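Local coordinates for protein acyl-CoA thioesterase II TesB2 (PDB 3U0A) that probably hydrolyses fatty acyl-CoA thioesters to free fatty acids and coenzyme A, as a double-hotdog thioesterase of lipid metabolism, at residues Arg51-Arg56 / Val90-Asn95; Glu9-Glu14 / Pro186-Cys191; Gly43-Ser48 / Val102-Gly107; Met196-Leu201 / Leu221-Trp226. All blocks are in the same frame, centred on the assembly; numbering follows the deposited sequence.

Contact 1: Arg51-Arg56 / Val90-Asn95; sequences RTVDPR and VTRRVN. With NA (sodium ion), chain G.
Thr52 is gripped side-on by Arg92, which offers two nitrogens from one edge of its guanidinium group to two different oxygens. NE of Arg92 donates to OG1 of Thr52 at 2.7 Å, and NH2 of Arg92 reaches the carbonyl O of Thr52 at 2.6 Å, a nearly straight bond (167°). Both oxygens lie close to the guanidinium plane, although NH2 approaches the carbonyl from above the carbonyl's own plane. A bend at the second torsion of Arg92 (chi2 -64°) turns the chain so that this edge faces the loop, and a salt bridge from NH1 to Asp85 further limits its rotation. OG1 of Thr52 is also bonded to Ala49 O in the preceding helix. Next along the loop, Val53 lays CG2 over a face of the guanidinium, 3.8 Å from Arg92 NE, and meets CG1 of Val90 at 4.0 Å. Its backbone O turns to a sodium ion 2.7 Å away, which Val50 O and a water also bind. Asp54 then closes an Asx turn, with OD1 accepting from the backbone N of Arg56 at 2.8 Å. Buried arginine, threonine and valines thus tie the loop leaving helix 34-51 to strand 89-98, in the N-terminal hotdog domain, where that helix lies against the sheet.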
loop_
_atom_site.group_PDB
_atom_site.type_symbol
_atom_site.label_atom_id
_atom_site.label_comp_id
_atom_site.label_asym_id
_atom_site.label_seq_id
_atom_site.Cartn_x
_atom_site.Cartn_y
_atom_site.Cartn_z
ATOM N N ARG A 51 -5.021 -1.767 21.114
ATOM C CA ARG A 51 -5.238 -1.659 22.563
ATOM C C ARG A 51 -5.089 -0.244 23.123
ATOM O O ARG A 51 -5.574 0.050 24.219
ATOM C CB ARG A 51 -4.356 -2.663 23.292
ATOM C CG ARG A 51 -5.001 -4.021 23.144
ATOM C CD ARG A 51 -4.410 -5.139 23.951
ATOM N NE ARG A 51 -4.246 -4.855 25.378
ATOM C CZ ARG A 51 -3.824 -5.774 26.250
ATOM N NH1 ARG A 51 -3.709 -5.470 27.559
ATOM N NH2 ARG A 51 -3.550 -7.024 25.809
ATOM N N THR A 52 -4.454 0.621 22.336
ATOM C CA THR A 52 -4.228 2.021 22.674
ATOM C C THR A 52 -5.240 2.926 21.989
ATOM O O THR A 52 -5.157 4.149 22.106
ATOM C CB THR A 52 -2.809 2.494 22.240
ATOM O OG1 THR A 52 -2.752 2.634 20.816
ATOM C CG2 THR A 52 -1.763 1.512 22.693
ATOM N N VAL A 53 -6.188 2.326 21.273
ATOM C CA VAL A 53 -7.208 3.088 20.526
ATOM C C VAL A 53 -8.578 2.946 21.154
ATOM O O VAL A 53 -9.008 1.865 21.433
ATOM C CB VAL A 53 -7.228 2.683 19.030
ATOM C CG1 VAL A 53 -8.349 3.374 18.273
ATOM C CG2 VAL A 53 -5.865 2.969 18.425
ATOM N N ASP A 54 -9.213 4.083 21.406
ATOM C CA ASP A 54 -10.646 4.159 21.660
ATOM C C ASP A 54 -11.445 3.259 20.691
ATOM O O ASP A 54 -11.358 3.426 19.486
ATOM C CB ASP A 54 -11.093 5.609 21.509
ATOM C CG ASP A 54 -12.548 5.824 21.931
ATOM O OD1 ASP A 54 -13.435 5.012 21.545
ATOM O OD2 ASP A 54 -12.794 6.815 22.670
ATOM N N PRO A 55 -12.223 2.301 21.222
ATOM C CA PRO A 55 -12.877 1.331 20.340
ATOM C C PRO A 55 -13.997 1.886 19.479
ATOM O O PRO A 55 -14.415 1.194 18.546
ATOM C CB PRO A 55 -13.393 0.235 21.285
ATOM C CG PRO A 55 -13.216 0.735 22.666
ATOM C CD PRO A 55 -12.380 1.979 22.652
ATOM N N ARG A 56 -14.447 3.111 19.763
ATOM C CA ARG A 56 -15.309 3.868 18.831
ATOM C C ARG A 56 -14.659 4.030 17.428
ATOM O O ARG A 56 -15.349 4.238 16.424
ATOM C CB ARG A 56 -15.674 5.254 19.426
ATOM N N VAL A 90 -7.840 8.250 14.327
ATOM C CA VAL A 90 -6.726 8.077 15.225
ATOM C C VAL A 90 -5.650 7.335 14.437
ATOM O O VAL A 90 -5.946 6.463 13.610
ATOM C CB VAL A 90 -7.170 7.316 16.492
ATOM C CG1 VAL A 90 -5.987 6.789 17.270
ATOM C CG2 VAL A 90 -8.042 8.205 17.390
ATOM N N THR A 91 -4.391 7.710 14.641
ATOM C CA THR A 91 -3.290 7.038 13.948
ATOM C C THR A 91 -2.284 6.534 14.951
ATOM O O THR A 91 -1.979 7.241 15.891
ATOM C CB THR A 91 -2.557 7.991 12.966
ATOM O OG1 THR A 91 -3.512 8.638 12.102
ATOM C CG2 THR A 91 -1.543 7.223 12.124
ATOM N N ARG A 92 -1.752 5.334 14.717
ATOM C CA ARG A 92 -0.694 4.748 15.538
ATOM C C ARG A 92 0.526 4.331 14.733
ATOM O O ARG A 92 0.378 3.943 13.574
ATOM C CB ARG A 92 -1.245 3.530 16.262
ATOM C CG ARG A 92 -2.359 3.843 17.263
ATOM C CD ARG A 92 -1.858 4.711 18.406
ATOM N NE ARG A 92 -2.856 4.966 19.442
ATOM C CZ ARG A 92 -3.511 6.109 19.625
ATOM N NH1 ARG A 92 -3.321 7.173 18.825
ATOM N NH2 ARG A 92 -4.379 6.193 20.610
ATOM N N ARG A 93 1.725 4.431 15.329
ATOM C CA ARG A 93 2.921 3.730 14.788
ATOM C C ARG A 93 3.370 2.717 15.810
ATOM O O ARG A 93 3.214 2.967 17.009
ATOM C CB ARG A 93 4.070 4.669 14.394
ATOM C CG ARG A 93 3.722 5.481 13.172
ATOM C CD ARG A 93 4.890 6.232 12.563
ATOM N NE ARG A 93 5.648 7.090 13.494
ATOM C CZ ARG A 93 6.790 7.760 13.197
ATOM N NH1 ARG A 93 7.372 7.708 11.972
ATOM N NH2 ARG A 93 7.383 8.468 14.146
ATOM N N VAL A 94 3.872 1.576 15.344
ATOM C CA VAL A 94 4.360 0.518 16.216
ATOM C C VAL A 94 5.701 -0.009 15.710
ATOM O O VAL A 94 5.865 -0.237 14.489
ATOM C CB VAL A 94 3.398 -0.701 16.293
ATOM C CG1 VAL A 94 3.977 -1.780 17.212
ATOM C CG2 VAL A 94 2.016 -0.305 16.772
ATOM N N ASN A 95 6.640 -0.207 16.657
ATOM C CA ASN A 95 7.896 -0.900 16.406
ATOM C C ASN A 95 7.961 -2.209 17.203
ATOM O O ASN A 95 7.884 -2.195 18.404
ATOM C CB ASN A 95 9.097 -0.037 16.799
ATOM C CG ASN A 95 9.446 1.030 15.772
ATOM O OD1 ASN A 95 8.951 1.044 14.622
ATOM N ND2 ASN A 95 10.331 1.933 16.183
HETATM NA NA NA G . -9.571 -0.249 19.821
HETATM O O HOH W 1 -10.161 -0.422 17.490
#

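Contact 2: Glu9-Glu14 / Pro186-Cys191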
loop_
_atom_site.group_PDB
_atom_site.type_symbol
_atom_site.label_atom_id
_atom_site.label_comp_id
_atom_site.label_asym_id
_atom_site.label_seq_id
_atom_site.Cartn_x
_atom_site.Cartn_y
_atom_site.Cartn_z
ATOM N N GLU A 9 -4.263 -16.730 19.566
ATOM C CA GLU A 9 -3.083 -16.383 20.349
ATOM C C GLU A 9 -2.425 -15.106 19.852
ATOM O O GLU A 9 -1.673 -14.476 20.605
ATOM C CB GLU A 9 -2.066 -17.529 20.377
ATOM N N ILE A 10 -2.716 -14.682 18.616
ATOM C CA ILE A 10 -2.186 -13.404 18.144
ATOM C C ILE A 10 -2.702 -12.280 19.024
ATOM O O ILE A 10 -2.036 -11.306 19.233
ATOM C CB ILE A 10 -2.527 -13.129 16.666
ATOM C CG1 ILE A 10 -1.762 -14.076 15.784
ATOM C CG2 ILE A 10 -2.119 -11.724 16.256
ATOM C CD1 ILE A 10 -1.352 -13.455 14.498
ATOM N N LEU A 11 -3.899 -12.454 19.557
ATOM C CA LEU A 11 -4.533 -11.425 20.365
ATOM C C LEU A 11 -4.020 -11.410 21.807
ATOM O O LEU A 11 -4.219 -10.437 22.506
ATOM C CB LEU A 11 -6.058 -11.597 20.325
ATOM C CG LEU A 11 -6.769 -10.770 19.235
ATOM C CD1 LEU A 11 -6.241 -11.008 17.817
ATOM C CD2 LEU A 11 -8.247 -11.083 19.330
ATOM N N ASP A 12 -3.314 -12.457 22.213
ATOM C CA ASP A 12 -2.819 -12.604 23.582
ATOM C C ASP A 12 -1.533 -11.798 23.758
ATOM O O ASP A 12 -0.473 -12.230 23.338
ATOM C CB ASP A 12 -2.620 -14.120 23.895
ATOM C CG ASP A 12 -2.141 -14.415 25.366
ATOM O OD1 ASP A 12 -2.480 -13.633 26.320
ATOM O OD2 ASP A 12 -1.438 -15.468 25.573
ATOM N N LEU A 13 -1.641 -10.610 24.347
ATOM C CA LEU A 13 -0.494 -9.750 24.634
ATOM C C LEU A 13 -0.432 -9.404 26.112
ATOM O O LEU A 13 -1.447 -9.038 26.686
ATOM C CB LEU A 13 -0.618 -8.419 23.893
ATOM C CG LEU A 13 -0.335 -8.283 22.399
ATOM C CD1 LEU A 13 -0.528 -6.795 22.094
ATOM C CD2 LEU A 13 1.046 -8.771 21.987
ATOM N N GLU A 14 0.752 -9.472 26.712
ATOM C CA GLU A 14 0.970 -8.952 28.049
ATOM C C GLU A 14 1.218 -7.450 27.975
ATOM O O GLU A 14 2.022 -6.997 27.187
ATOM C CB GLU A 14 2.208 -9.625 28.675
ATOM C CG GLU A 14 2.455 -9.265 30.146
ATOM C CD GLU A 14 3.832 -9.698 30.683
ATOM O OE1 GLU A 14 4.679 -10.213 29.896
ATOM O OE2 GLU A 14 4.075 -9.508 31.899
ATOM N N PRO A 186 -14.285 -8.553 15.959
ATOM C CA PRO A 186 -13.877 -8.217 14.616
ATOM C C PRO A 186 -12.379 -8.090 14.454
ATOM O O PRO A 186 -11.868 -8.327 13.360
ATOM C CB PRO A 186 -14.570 -6.883 14.364
ATOM C CG PRO A 186 -15.767 -6.907 15.205
ATOM C CD PRO A 186 -15.346 -7.651 16.446
ATOM N N VAL A 187 -11.690 -7.694 15.511
ATOM C CA VAL A 187 -10.242 -7.550 15.477
ATOM C C VAL A 187 -9.573 -8.891 15.184
ATOM O O VAL A 187 -8.608 -8.951 14.472
ATOM C CB VAL A 187 -9.716 -6.978 16.824
ATOM C CG1 VAL A 187 -8.207 -7.027 16.904
ATOM C CG2 VAL A 187 -10.194 -5.546 17.015
ATOM N N LEU A 188 -10.114 -9.950 15.760
ATOM C CA LEU A 188 -9.622 -11.299 15.536
ATOM C C LEU A 188 -9.798 -11.711 14.077
ATOM O O LEU A 188 -8.993 -12.461 13.530
ATOM C CB LEU A 188 -10.349 -12.312 16.453
ATOM C CG LEU A 188 -10.030 -13.800 16.215
ATOM C CD1 LEU A 188 -8.594 -14.133 16.550
ATOM C CD2 LEU A 188 -10.957 -14.696 17.003
ATOM N N HIS A 189 -10.881 -11.254 13.472
ATOM C CA HIS A 189 -11.151 -11.592 12.097
ATOM C C HIS A 189 -10.196 -10.868 11.196
ATOM O O HIS A 189 -9.618 -11.475 10.323
ATOM C CB HIS A 189 -12.632 -11.356 11.745
ATOM C CG HIS A 189 -13.562 -12.348 12.416
ATOM N ND1 HIS A 189 -14.119 -13.359 11.760
ATOM C CD2 HIS A 189 -13.954 -12.477 13.744
ATOM C CE1 HIS A 189 -14.830 -14.096 12.615
ATOM N NE2 HIS A 189 -14.733 -13.542 13.824
ATOM N N ILE A 190 -10.002 -9.573 11.443
ATOM C CA ILE A 190 -9.049 -8.757 10.683
ATOM C C ILE A 190 -7.641 -9.401 10.730
ATOM O O ILE A 190 -7.032 -9.618 9.691
ATOM C CB ILE A 190 -9.088 -7.272 11.156
ATOM C CG1 ILE A 190 -10.423 -6.615 10.773
ATOM C CG2 ILE A 190 -8.015 -6.443 10.490
ATOM C CD1 ILE A 190 -10.812 -5.463 11.687
ATOM N N CYS A 191 -7.184 -9.761 11.933
ATOM C CA CYS A 191 -5.910 -10.452 12.120
ATOM C C CYS A 191 -5.854 -11.795 11.392
ATOM O O CYS A 191 -4.851 -12.137 10.791
ATOM C CB CYS A 191 -5.611 -10.649 13.606
ATOM S SG CYS A 191 -5.143 -9.130 14.484
#
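The N-terminal lead-in to the first strand packs through Ile10 and Leu11 on the opening turns of helix 186-200, which belongs to the C-terminal thioesterase domain. Leu11 does most of the touching. Both its methyls rest against Leu188 near CA: CD2 sits 3.8 Å from Leu188 CB, while CD1 lies 4.1 Å from Leu188 CA and 4.0 Å from Cys191 SG. The side chains of Leu11 and Leu188 cross at about a right angle, and both methyls of Leu11 also come near CD1 of Leu188. CG of Leu188 stands opposite its backbone N (chi1 174°). Leu188 and Cys191 are three residues apart and therefore share one helix face. In a double-hotdog protein this contact brings residues near the start of the chain onto the second domain, bridging the two halves of the subunit. Ile10 joins at the Cys191 end, where its CG2 approaches SG more loosely, at 4.4 Å. Val47 of helix 34-51 also packs on the cysteine, and His40 of that helix touches Ile10. The lead-in makes a turn, with Asp12 N bonded to Glu9 O at 3.1 Å, and Gln44 NE2 donates to the carbonyl O of Ile10.

Contact 3: Gly43-Ser48 / Val102-Gly107; sequences GQSLVS and VIFSMG
Helix 43-48 runs across strand 102-107 at 44°, the two short axes 9.2 Å apart at their closest, and the CA atoms of Ser45 and Met106 make the nearest backbone approach. This is the hotdog layout, a long helix lying against the antiparallel sheet that curls round it. Phe104 and Met106, two residues apart on the strand, both point toward the helix, each with CG opposite its backbone N. Ser45 faces both. Its CB rests 3.6 Å from Met106 SD, and its OG comes to 3.4 Å from Phe104 CD2, approaching the ring obliquely. The hydroxyl's polar partner lies within the helix, since OG is hydrogen-bonded to Val41 O, one turn back. Phe66 on the adjoining strand meets the Phe104 ring with the planes at about 55°, and Val94 and Phe78 on other strands of the sheet also touch Ser45. One residue further along the helix, Leu46 crosses Met106. A bend at the thioether (chi3 141°) carries the terminal methyl CE up to the helix backbone, 3.7 Å from Leu46 CA, with Leu46 CD1 at 3.8 Å from the same methyl.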
loop_
_atom_site.group_PDB
_atom_site.type_symbol
_atom_site.label_atom_id
_atom_site.label_comp_id
_atom_site.label_asym_id
_atom_site.label_seq_id
_atom_site.Cartn_x
_atom_site.Cartn_y
_atom_site.Cartn_z
ATOM N N GLY A 43 0.828 -9.145 13.033
ATOM C CA GLY A 43 -0.495 -9.208 13.600
ATOM C C GLY A 43 -0.465 -8.697 15.005
ATOM O O GLY A 43 -1.332 -7.928 15.402
ATOM N N GLN A 44 0.549 -9.106 15.763
ATOM C CA GLN A 44 0.659 -8.679 17.141
ATOM C C GLN A 44 0.995 -7.196 17.197
ATOM O O GLN A 44 0.457 -6.490 18.044
ATOM C CB GLN A 44 1.649 -9.535 17.931
ATOM C CG GLN A 44 1.089 -10.928 18.289
ATOM C CD GLN A 44 1.738 -11.577 19.536
ATOM O OE1 GLN A 44 2.949 -11.872 19.570
ATOM N NE2 GLN A 44 0.928 -11.808 20.550
ATOM N N SER A 45 1.819 -6.707 16.285
ATOM C CA SER A 45 2.064 -5.281 16.184
ATOM C C SER A 45 0.755 -4.503 16.014
ATOM O O SER A 45 0.584 -3.467 16.625
ATOM C CB SER A 45 3.007 -4.967 15.024
ATOM O OG SER A 45 4.197 -5.685 15.121
ATOM N N LEU A 46 -0.164 -5.004 15.193
ATOM C CA LEU A 46 -1.469 -4.332 15.025
ATOM C C LEU A 46 -2.323 -4.403 16.291
ATOM O O LEU A 46 -2.938 -3.406 16.691
ATOM C CB LEU A 46 -2.268 -4.906 13.852
ATOM C CG LEU A 46 -3.686 -4.370 13.670
ATOM C CD1 LEU A 46 -3.726 -2.909 13.318
ATOM C CD2 LEU A 46 -4.444 -5.151 12.627
ATOM N N VAL A 47 -2.335 -5.582 16.918
ATOM C CA VAL A 47 -3.129 -5.777 18.111
ATOM C C VAL A 47 -2.678 -4.796 19.176
ATOM O O VAL A 47 -3.498 -4.245 19.890
ATOM C CB VAL A 47 -3.046 -7.217 18.614
ATOM C CG1 VAL A 47 -3.705 -7.367 19.994
ATOM C CG2 VAL A 47 -3.676 -8.132 17.604
ATOM N N SER A 48 -1.373 -4.561 19.248
ATOM C CA SER A 48 -0.807 -3.545 20.146
ATOM C C SER A 48 -1.307 -2.135 19.870
ATOM O O SER A 48 -1.513 -1.328 20.787
ATOM C CB SER A 48 0.705 -3.528 19.992
ATOM O OG SER A 48 1.286 -4.476 20.851
ATOM N N VAL A 102 14.784 -3.064 15.929
ATOM C CA VAL A 102 13.447 -3.039 15.318
ATOM C C VAL A 102 13.396 -4.092 14.174
ATOM O O VAL A 102 14.158 -4.018 13.208
ATOM C CB VAL A 102 13.035 -1.627 14.822
ATOM C CG1 VAL A 102 11.650 -1.677 14.174
ATOM C CG2 VAL A 102 13.057 -0.641 15.963
ATOM N N ILE A 103 12.530 -5.094 14.349
ATOM C CA ILE A 103 12.378 -6.200 13.396
ATOM C C ILE A 103 11.236 -5.961 12.404
ATOM O O ILE A 103 11.254 -6.459 11.304
ATOM C CB ILE A 103 12.201 -7.564 14.121
ATOM C CG1 ILE A 103 10.822 -7.704 14.793
ATOM C CG2 ILE A 103 13.308 -7.792 15.157
ATOM C CD1 ILE A 103 10.636 -9.074 15.441
ATOM N N PHE A 104 10.258 -5.165 12.822
ATOM C CA PHE A 104 9.091 -4.843 12.042
ATOM C C PHE A 104 8.613 -3.468 12.436
ATOM O O PHE A 104 8.567 -3.151 13.587
ATOM C CB PHE A 104 7.976 -5.893 12.283
ATOM C CG PHE A 104 6.724 -5.645 11.485
ATOM C CD1 PHE A 104 6.682 -5.912 10.122
ATOM C CD2 PHE A 104 5.604 -5.087 12.075
ATOM C CE1 PHE A 104 5.539 -5.649 9.384
ATOM C CE2 PHE A 104 4.467 -4.840 11.348
ATOM C CZ PHE A 104 4.430 -5.118 10.004
ATOM N N SER A 105 8.242 -2.659 11.472
ATOM C CA SER A 105 7.753 -1.298 11.734
ATOM C C SER A 105 6.500 -1.028 10.910
ATOM O O SER A 105 6.404 -1.391 9.756
ATOM C CB SER A 105 8.816 -0.239 11.421
ATOM O OG SER A 105 8.423 1.037 11.910
ATOM N N MET A 106 5.562 -0.328 11.507
ATOM C CA MET A 106 4.206 -0.391 11.080
ATOM C C MET A 106 3.425 0.882 11.408
ATOM O O MET A 106 3.671 1.547 12.376
ATOM C CB MET A 106 3.599 -1.539 11.826
ATOM C CG MET A 106 2.213 -1.827 11.447
ATOM S SD MET A 106 1.401 -2.642 12.813
ATOM C CE MET A 106 -0.194 -1.820 12.632
ATOM N N GLY A 107 2.446 1.182 10.581
ATOM C CA GLY A 107 1.452 2.195 10.907
ATOM C C GLY A 107 0.043 1.729 10.561
ATOM O O GLY A 107 -0.135 0.932 9.634
#

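Contact 4: Met196-Leu201 / Leu221-Trp226; sequences MSDLTL and LDHAMW
His223 ND1 donates to Asp198 OD1 at 2.7 Å along an almost straight path (172°). The carboxylate comes in at the edge of the imidazole, nearly coplanar with the ring, and OD1 accepts the N-H through its syn lone pair, the side of the other oxygen. CB of His223 already points at the helix; with CG between the backbone N and the carbonyl carbon (chi1 68°), the ring is turned across that direction, leaving ND1 facing Asp198. Phe66 meets the ring edge-to-face, and Gln270 touches both His223 and Asp198. The pair spans the helix-sheet interface of the C-terminal hotdog domain, where the axes of helix 196-200 and strand 222-226 come within 10.5 Å, inclined at 137°. Ala42 of helix 34-51 packs on both members of the pair. Beside it, the extended side chain of Met225 brings its methyl CE to 3.6 Å from Asp198 OD1, an apolar contact beside the accepting oxygen. The same methyl lies 4.1 Å from Ser197 OG, whose hydroxyl is hydrogen-bonded to Tyr239 OH on a further strand.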
loop_
_atom_site.group_PDB
_atom_site.type_symbol
_atom_site.label_atom_id
_atom_site.label_comp_id
_atom_site.label_asym_id
_atom_site.label_seq_id
_atom_site.Cartn_x
_atom_site.Cartn_y
_atom_site.Cartn_z
ATOM N N MET A 196 -3.450 -14.740 7.055
ATOM C CA MET A 196 -3.489 -15.628 5.875
ATOM C C MET A 196 -2.942 -14.972 4.621
ATOM O O MET A 196 -2.302 -15.646 3.818
ATOM C CB MET A 196 -4.874 -16.173 5.615
ATOM C CG MET A 196 -5.265 -17.250 6.608
ATOM S SD MET A 196 -4.475 -18.824 6.268
ATOM C CE MET A 196 -5.281 -19.319 4.737
ATOM N N SER A 197 -3.170 -13.657 4.461
ATOM C CA SER A 197 -2.579 -12.914 3.332
ATOM C C SER A 197 -1.047 -12.887 3.457
ATOM O O SER A 197 -0.329 -13.210 2.526
ATOM C CB SER A 197 -3.132 -11.485 3.217
ATOM O OG SER A 197 -2.364 -10.680 2.325
ATOM N N ASP A 198 -0.553 -12.559 4.628
ATOM C CA ASP A 198 0.879 -12.649 4.833
ATOM C C ASP A 198 1.482 -14.040 4.526
ATOM O O ASP A 198 2.664 -14.112 4.220
ATOM C CB ASP A 198 1.262 -12.167 6.248
ATOM C CG ASP A 198 1.260 -10.641 6.363
ATOM O OD1 ASP A 198 1.284 -9.969 5.307
ATOM O OD2 ASP A 198 1.214 -10.122 7.498
ATOM N N LEU A 199 0.678 -15.115 4.609
ATOM C CA LEU A 199 1.150 -16.480 4.281
ATOM C C LEU A 199 0.996 -16.813 2.828
ATOM O O LEU A 199 1.706 -17.668 2.345
ATOM C CB LEU A 199 0.416 -17.579 5.056
ATOM C CG LEU A 199 0.490 -17.521 6.573
ATOM C CD1 LEU A 199 -0.018 -18.805 7.223
ATOM C CD2 LEU A 199 1.898 -17.200 7.062
ATOM N N THR A 200 0.068 -16.160 2.125
ATOM C CA THR A 200 -0.358 -16.646 0.790
ATOM C C THR A 200 -0.203 -15.720 -0.388
ATOM O O THR A 200 -0.086 -16.210 -1.472
ATOM C CB THR A 200 -1.827 -17.072 0.796
ATOM O OG1 THR A 200 -2.652 -15.920 1.013
ATOM C CG2 THR A 200 -2.049 -18.092 1.876
ATOM N N LEU A 201 -0.228 -14.413 -0.217
ATOM C CA LEU A 201 -0.195 -13.526 -1.398
ATOM C C LEU A 201 1.072 -13.587 -2.226
ATOM O O LEU A 201 0.974 -13.670 -3.410
ATOM C CB LEU A 201 -0.466 -12.071 -1.044
ATOM C CG LEU A 201 -0.617 -11.084 -2.199
ATOM C CD1 LEU A 201 -1.748 -11.454 -3.144
ATOM C CD2 LEU A 201 -0.875 -9.713 -1.597
ATOM N N LEU A 221 9.019 -8.106 2.119
ATOM C CA LEU A 221 9.584 -6.773 2.377
ATOM C C LEU A 221 8.585 -5.834 3.095
ATOM O O LEU A 221 8.937 -5.068 3.995
ATOM C CB LEU A 221 10.026 -6.165 1.045
ATOM C CG LEU A 221 11.051 -6.971 0.256
ATOM C CD1 LEU A 221 11.329 -6.327 -1.094
ATOM C CD2 LEU A 221 12.347 -7.088 1.048
ATOM N N ASP A 222 7.333 -5.904 2.679
ATOM C CA ASP A 222 6.317 -5.057 3.247
ATOM C C ASP A 222 4.923 -5.660 3.169
ATOM O O ASP A 222 4.770 -6.817 2.812
ATOM C CB ASP A 222 6.379 -3.653 2.613
ATOM C CG ASP A 222 5.750 -3.564 1.227
ATOM O OD1 ASP A 222 4.951 -4.425 0.811
ATOM O OD2 ASP A 222 6.042 -2.555 0.575
ATOM N N HIS A 223 3.946 -4.895 3.629
ATOM C CA HIS A 223 2.570 -5.082 3.270
ATOM C C HIS A 223 1.806 -3.804 3.572
ATOM O O HIS A 223 2.208 -2.991 4.415
ATOM C CB HIS A 223 1.925 -6.352 3.904
ATOM C CG HIS A 223 1.736 -6.305 5.420
ATOM N ND1 HIS A 223 1.451 -7.390 6.119
ATOM C CD2 HIS A 223 1.785 -5.256 6.334
ATOM C CE1 HIS A 223 1.313 -7.055 7.428
ATOM N NE2 HIS A 223 1.530 -5.759 7.547
ATOM N N ALA A 224 0.717 -3.633 2.829
ATOM C CA ALA A 224 -0.205 -2.508 2.952
ATOM C C ALA A 224 -1.572 -3.109 2.808
ATOM O O ALA A 224 -1.792 -3.886 1.882
ATOM C CB ALA A 224 0.038 -1.473 1.843
ATOM N N MET A 225 -2.486 -2.760 3.714
ATOM C CA MET A 225 -3.851 -3.344 3.723
ATOM C C MET A 225 -4.928 -2.311 4.009
ATOM O O MET A 225 -4.679 -1.301 4.675
ATOM C CB MET A 225 -3.959 -4.459 4.749
ATOM C CG MET A 225 -2.976 -5.596 4.537
ATOM S SD MET A 225 -3.104 -6.873 5.787
ATOM C CE MET A 225 -1.679 -7.886 5.307
ATOM N N TRP A 226 -6.128 -2.570 3.481
ATOM C CA TRP A 226 -7.257 -1.677 3.667
ATOM C C TRP A 226 -8.445 -2.495 3.976
ATOM O O TRP A 226 -8.809 -3.355 3.202
ATOM C CB TRP A 226 -7.476 -0.821 2.417
ATOM C CG TRP A 226 -6.305 0.112 2.100
ATOM C CD1 TRP A 226 -6.134 1.423 2.495
ATOM C CD2 TRP A 226 -5.135 -0.180 1.303
ATOM N NE1 TRP A 226 -4.969 1.940 2.019
ATOM C CE2 TRP A 226 -4.314 1.025 1.316
ATOM C CE3 TRP A 226 -4.690 -1.281 0.605
ATOM C CZ2 TRP A 226 -3.115 1.097 0.643
ATOM C CZ3 TRP A 226 -3.460 -1.195 -0.070
ATOM C CH2 TRP A 226 -2.705 -0.025 -0.051
#

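From the N terminus, contact 2 opens first at residues 9-14 and contact 3 next at 43-48. Contact 1 opens at 51-56, just past the same helix, and closes at 90-95. Contact 3 then closes round it at 102-107, and contact 2 encloses both when it closes at 186-191. Contact 4 follows in series, from 196-201 to 221-226, starting on the helix where contact 2 ended. Contacts 1 and 3 fasten helix 34-51 and the loop after it to neighbouring strands 89-98 and 101-111. Contact 4 does the like for helix 186-200, while contact 2 brings the N-terminal segment onto its start. Phe104 of contact 3 packs against His223 of contact 4 where the two halves meet.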